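Local coordinates for diguanylate cyclase (Xanthomonas campestris pv. campestris, PDB 5H5O), which binds cyclic GMP through the cyclic nucleotide-binding domain modelled here and, as a whole protein with a GGDEF domain, probably makes cyclic di-GMP from two GTP, at residues Thr7-Glu10 with Leu11-Ala15; Ile91-Ala94 with His95-Gln99. All blocks are in the same frame, centred on the assembly; numbering follows the deposited sequence.

Overall arrangement
Interactions 1 and 2 mark the starts of two helices of this chain: residues 7-15 open helix 8-17, and residues 91-99 lead from the last strand, 88-93, into helix 95-104. Their centres lie about 13 Å apart, yet they touch, because helix 8-17 lies against that strand. The carbonyl Phe14 O packs 3.6 Å from Ile91 CG2, and Ala15 CB sits 4.0 Å from Ile91 CD1. Neither reaches the nucleotide: the side chains of Phe14 and Leu93 each stay about 12 Å from cyclic GMP. Glu68, a binding residue, is closer, its side chain about 8 Å from that of Phe14 and about 7 Å from that of Phe98.

Interaction 1: residues Thr7-Glu10 with Leu11-Ala15; sequences TAEE and LAFFA
Glu10 lays its aliphatic stem beside the ring of Phe14, one helical turn further on, the two side chains pointing the same way. CB of Glu10 lies 4.0 Å from Phe14 CD2, and CG approaches CE2 of the same ring, so methylenes rather than the carboxylate do the touching; the carboxylate and ring planes are turned 59° from each other. The backbone Glu10 O comes nearer, 3.0 Å from Phe14 CD2, at the ring edge near its plane. With CG beside the backbone N (chi1 -69°) and an extended chain beyond it, Glu10 carries its acid back toward the start of the helix. There Glu10 OE1 accepts from Thr7 N at 3.0 Å, from well above the carboxylate plane, while OE2 forms a salt bridge with Arg115 of helix 106-121. Glutamate suits this buried place, since its stem packs on an aromatic and both oxygens are satisfied. Thr7 returns the bond: its OG1 accepts from Glu10 N at 3.1 Å, nearly straight at 168°, capping an N-H that has no preceding helical carbonyl to meet.

Phe13 and Glu9 repeat the spacing on another side, where Glu9 CG meets Phe13 CD2 at 3.8 Å. Beneath the side chains the regular bonds begin with Leu11 N to Thr7 O (2.9 Å). Phe14 also meets the ring of Phe112 and touches Met39 and Ile41, a hydrophobic seat between helix 106-121 and the sheet. Reciprocal bonds between Thr7 at the N-cap and Glu10 three residues later define a capping box, here at the N-terminus of helix 8-17.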
loop_
_atom_site.group_PDB
_atom_site.type_symbol
_atom_site.label_atom_id
_atom_site.label_comp_id
_atom_site.label_asym_id
_atom_site.label_seq_id
_atom_site.Cartn_x
_atom_site.Cartn_y
_atom_site.Cartn_z
ATOM N N THR A 7 12.567 -2.547 -10.205
ATOM C CA THR A 7 13.976 -2.952 -10.185
ATOM C C THR A 7 14.242 -3.920 -11.364
ATOM O O THR A 7 13.300 -4.382 -12.034
ATOM C CB THR A 7 14.335 -3.653 -8.862
ATOM O OG1 THR A 7 13.631 -4.890 -8.782
ATOM C CG2 THR A 7 13.955 -2.781 -7.652
ATOM N N ALA A 8 15.509 -4.212 -11.633
ATOM C CA ALA A 8 15.848 -5.142 -12.719
ATOM C C ALA A 8 15.245 -6.530 -12.418
ATOM O O ALA A 8 14.637 -7.174 -13.276
ATOM C CB ALA A 8 17.352 -5.235 -12.887
ATOM N N GLU A 9 15.411 -6.966 -11.177
ATOM C CA GLU A 9 14.837 -8.222 -10.719
ATOM C C GLU A 9 13.318 -8.291 -10.941
ATOM O O GLU A 9 12.796 -9.263 -11.488
ATOM C CB GLU A 9 15.133 -8.369 -9.229
ATOM C CG GLU A 9 14.523 -9.580 -8.603
ATOM C CD GLU A 9 14.856 -9.660 -7.119
ATOM O OE1 GLU A 9 14.780 -8.613 -6.425
ATOM O OE2 GLU A 9 15.218 -10.766 -6.673
ATOM N N GLU A 10 12.612 -7.256 -10.501
ATOM C CA GLU A 10 11.173 -7.176 -10.744
ATOM C C GLU A 10 10.818 -7.269 -12.235
ATOM O O GLU A 10 9.914 -8.021 -12.630
ATOM C CB GLU A 10 10.603 -5.892 -10.134
ATOM C CG GLU A 10 10.603 -5.881 -8.608
ATOM C CD GLU A 10 10.290 -4.503 -8.032
ATOM O OE1 GLU A 10 10.161 -3.529 -8.808
ATOM O OE2 GLU A 10 10.164 -4.395 -6.796
ATOM N N LEU A 11 11.536 -6.506 -13.057
ATOM C CA LEU A 11 11.246 -6.462 -14.482
ATOM C C LEU A 11 11.331 -7.867 -15.034
ATOM O O LEU A 11 10.401 -8.314 -15.688
ATOM C CB LEU A 11 12.228 -5.544 -15.221
ATOM C CG LEU A 11 11.715 -4.345 -16.020
ATOM C CD1 LEU A 11 10.354 -3.858 -15.520
ATOM C CD2 LEU A 11 12.767 -3.201 -16.012
ATOM N N ALA A 12 12.429 -8.564 -14.740
ATOM C CA ALA A 12 12.634 -9.914 -15.250
ATOM C C ALA A 12 11.584 -10.895 -14.721
ATOM O O ALA A 12 10.996 -11.662 -15.496
ATOM C CB ALA A 12 14.043 -10.428 -14.922
ATOM N N PHE A 13 11.354 -10.878 -13.406
ATOM C CA PHE A 13 10.418 -11.834 -12.813
ATOM C C PHE A 13 8.949 -11.567 -13.135
ATOM O O PHE A 13 8.194 -12.513 -13.370
ATOM C CB PHE A 13 10.645 -12.010 -11.304
ATOM C CG PHE A 13 11.777 -12.941 -10.983
ATOM C CD1 PHE A 13 11.638 -14.313 -11.171
ATOM C CD2 PHE A 13 12.995 -12.450 -10.534
ATOM C CE1 PHE A 13 12.691 -15.190 -10.895
ATOM C CE2 PHE A 13 14.058 -13.317 -10.247
ATOM C CZ PHE A 13 13.904 -14.696 -10.427
ATOM N N PHE A 14 8.543 -10.298 -13.115
ATOM C CA PHE A 14 7.186 -9.941 -13.508
ATOM C C PHE A 14 6.968 -10.296 -14.976
ATOM O O PHE A 14 5.889 -10.756 -15.349
ATOM C CB PHE A 14 6.919 -8.447 -13.294
ATOM C CG PHE A 14 6.566 -8.087 -11.862
ATOM C CD1 PHE A 14 5.321 -7.561 -11.556
ATOM C CD2 PHE A 14 7.471 -8.304 -10.830
ATOM C CE1 PHE A 14 4.982 -7.237 -10.235
ATOM C CE2 PHE A 14 7.149 -7.977 -9.522
ATOM C CZ PHE A 14 5.892 -7.431 -9.228
ATOM N N ALA A 15 7.985 -10.054 -15.805
ATOM C CA ALA A 15 7.905 -10.452 -17.214
ATOM C C ALA A 15 7.656 -11.953 -17.346
ATOM O O ALA A 15 6.757 -12.379 -18.070
ATOM C CB ALA A 15 9.181 -10.055 -17.954
#

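Interaction 2: residues Ile91-Ala94 with His95-Gln99; sequences IELA and HDDFQ
Asp97 reaches back from the first turn of helix 95-104 to Ala94, the N-cap residue of this helix, just after the last strand of the cyclic nucleotide-binding domain, a family of the cupin clan. Asp97 CB points toward the strand end and meets two things: Ala94 O at 3.2 Å and the methyl CD2 of Leu93. At CG the chain turns back beside its own backbone N (chi1 -61°), which brings the carboxylate alongside Ala94 N. There Asp97 OD2 accepts from Ala94 N at 3.0 Å in a nearly straight bond, the donor standing 39° out of the carboxylate plane. This is one half of a capping box; the other half is missing, because alanine has no side-chain oxygen to accept the Asp97 N-H. Asp97 OD2 also lies 3.4 Å from Ala94 CB, and a methyl as small as alanine's is compatible with so close an approach. The other oxygen, OD1, is engaged in a salt bridge to Arg100, so both ends of the carboxylate have partners.

Leu93 packs against both Asp97 and Phe98 with its two methyls: CD2 lies 3.5 Å from Asp97 CB as the two side chains pass in opposite directions, and CD1 touches Phe98 CB and lies at the edge of its ring. Phe98 CG stands anti to the backbone N, which leads the ring away from the strand to Leu71 and Leu72 of helix 68-72 and to Val109 and Leu113 of helix 106-121, a setting suited to a large aromatic. Arg114 of the second subunit also packs on it. The axes of strand segment 91-93 and helix segment 95-99 stand 82° apart, a nearly square corner, and a backbone bond across it runs from Phe98 N to Ala94 O, 2.9 Å long.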
loop_
_atom_site.group_PDB
_atom_site.type_symbol
_atom_site.label_atom_id
_atom_site.label_comp_id
_atom_site.label_asym_id
_atom_site.label_seq_id
_atom_site.Cartn_x
_atom_site.Cartn_y
_atom_site.Cartn_z
ATOM N N ILE A 91 4.339 -5.273 -19.960
ATOM C CA ILE A 91 4.161 -6.516 -19.211
ATOM C C ILE A 91 2.770 -6.483 -18.587
ATOM O O ILE A 91 2.404 -5.524 -17.900
ATOM C CB ILE A 91 5.193 -6.670 -18.087
ATOM C CG1 ILE A 91 6.606 -6.792 -18.675
ATOM C CG2 ILE A 91 4.847 -7.886 -17.190
ATOM C CD1 ILE A 91 7.677 -6.367 -17.689
ATOM N N GLU A 92 1.985 -7.518 -18.854
ATOM C CA GLU A 92 0.672 -7.659 -18.245
ATOM C C GLU A 92 0.713 -8.763 -17.188
ATOM O O GLU A 92 1.034 -9.912 -17.489
ATOM C CB GLU A 92 -0.361 -7.966 -19.315
ATOM C CG GLU A 92 -1.772 -8.219 -18.815
ATOM C CD GLU A 92 -2.722 -8.543 -19.959
ATOM O OE1 GLU A 92 -2.926 -7.683 -20.838
ATOM O OE2 GLU A 92 -3.256 -9.665 -19.979
ATOM N N LEU A 93 0.385 -8.402 -15.949
ATOM C CA LEU A 93 0.444 -9.331 -14.827
ATOM C C LEU A 93 -0.955 -9.553 -14.242
ATOM O O LEU A 93 -1.551 -8.644 -13.672
ATOM C CB LEU A 93 1.386 -8.757 -13.776
ATOM C CG LEU A 93 2.207 -9.585 -12.782
ATOM C CD1 LEU A 93 1.478 -9.723 -11.503
ATOM C CD2 LEU A 93 2.687 -10.950 -13.307
ATOM N N ALA A 94 -1.475 -10.765 -14.403
ATOM C CA ALA A 94 -2.820 -11.094 -13.953
ATOM C C ALA A 94 -2.852 -11.499 -12.485
ATOM O O ALA A 94 -1.827 -11.844 -11.890
ATOM C CB ALA A 94 -3.427 -12.206 -14.830
ATOM N N HIS A 95 -4.052 -11.459 -11.918
ATOM C CA HIS A 95 -4.290 -11.806 -10.522
ATOM C C HIS A 95 -3.621 -13.121 -10.121
ATOM O O HIS A 95 -2.899 -13.175 -9.123
ATOM C CB HIS A 95 -5.802 -11.886 -10.275
ATOM C CG HIS A 95 -6.170 -12.201 -8.861
ATOM N ND1 HIS A 95 -6.332 -13.492 -8.404
ATOM C CD2 HIS A 95 -6.403 -11.391 -7.801
ATOM C CE1 HIS A 95 -6.654 -13.462 -7.123
ATOM N NE2 HIS A 95 -6.702 -12.200 -6.732
ATOM N N ASP A 96 -3.868 -14.175 -10.900
ATOM C CA ASP A 96 -3.287 -15.493 -10.644
ATOM C C ASP A 96 -1.768 -15.489 -10.769
ATOM O O ASP A 96 -1.077 -16.175 -10.002
ATOM C CB ASP A 96 -3.873 -16.546 -11.596
ATOM C CG ASP A 96 -5.321 -16.898 -11.269
ATOM O OD1 ASP A 96 -5.774 -16.587 -10.142
ATOM O OD2 ASP A 96 -5.999 -17.494 -12.140
ATOM N N ASP A 97 -1.255 -14.720 -11.736
ATOM C CA ASP A 97 0.184 -14.587 -11.936
ATOM C C ASP A 97 0.803 -13.996 -10.675
ATOM O O ASP A 97 1.839 -14.456 -10.200
ATOM C CB ASP A 97 0.505 -13.649 -13.122
ATOM C CG ASP A 97 -0.046 -14.146 -14.453
ATOM O OD1 ASP A 97 -0.292 -15.363 -14.589
ATOM O OD2 ASP A 97 -0.226 -13.308 -15.374
ATOM N N PHE A 98 0.169 -12.955 -10.143
ATOM C CA PHE A 98 0.691 -12.297 -8.957
ATOM C C PHE A 98 0.678 -13.251 -7.762
ATOM O O PHE A 98 1.642 -13.296 -6.989
ATOM C CB PHE A 98 -0.088 -11.010 -8.642
ATOM C CG PHE A 98 0.383 -10.307 -7.401
ATOM C CD1 PHE A 98 1.573 -9.593 -7.400
ATOM C CD2 PHE A 98 -0.357 -10.375 -6.219
ATOM C CE1 PHE A 98 2.018 -8.949 -6.253
ATOM C CE2 PHE A 98 0.077 -9.732 -5.062
ATOM C CZ PHE A 98 1.267 -9.017 -5.076
ATOM N N GLN A 99 -0.397 -14.026 -7.623
ATOM C CA GLN A 99 -0.435 -15.003 -6.542
ATOM C C GLN A 99 0.695 -16.022 -6.689
ATOM O O GLN A 99 1.300 -16.421 -5.691
ATOM C CB GLN A 99 -1.788 -15.713 -6.448
ATOM C CG GLN A 99 -1.812 -16.782 -5.361
ATOM C CD GLN A 99 -1.455 -16.223 -3.980
ATOM O OE1 GLN A 99 -0.579 -16.744 -3.293
ATOM N NE2 GLN A 99 -2.127 -15.151 -3.584
#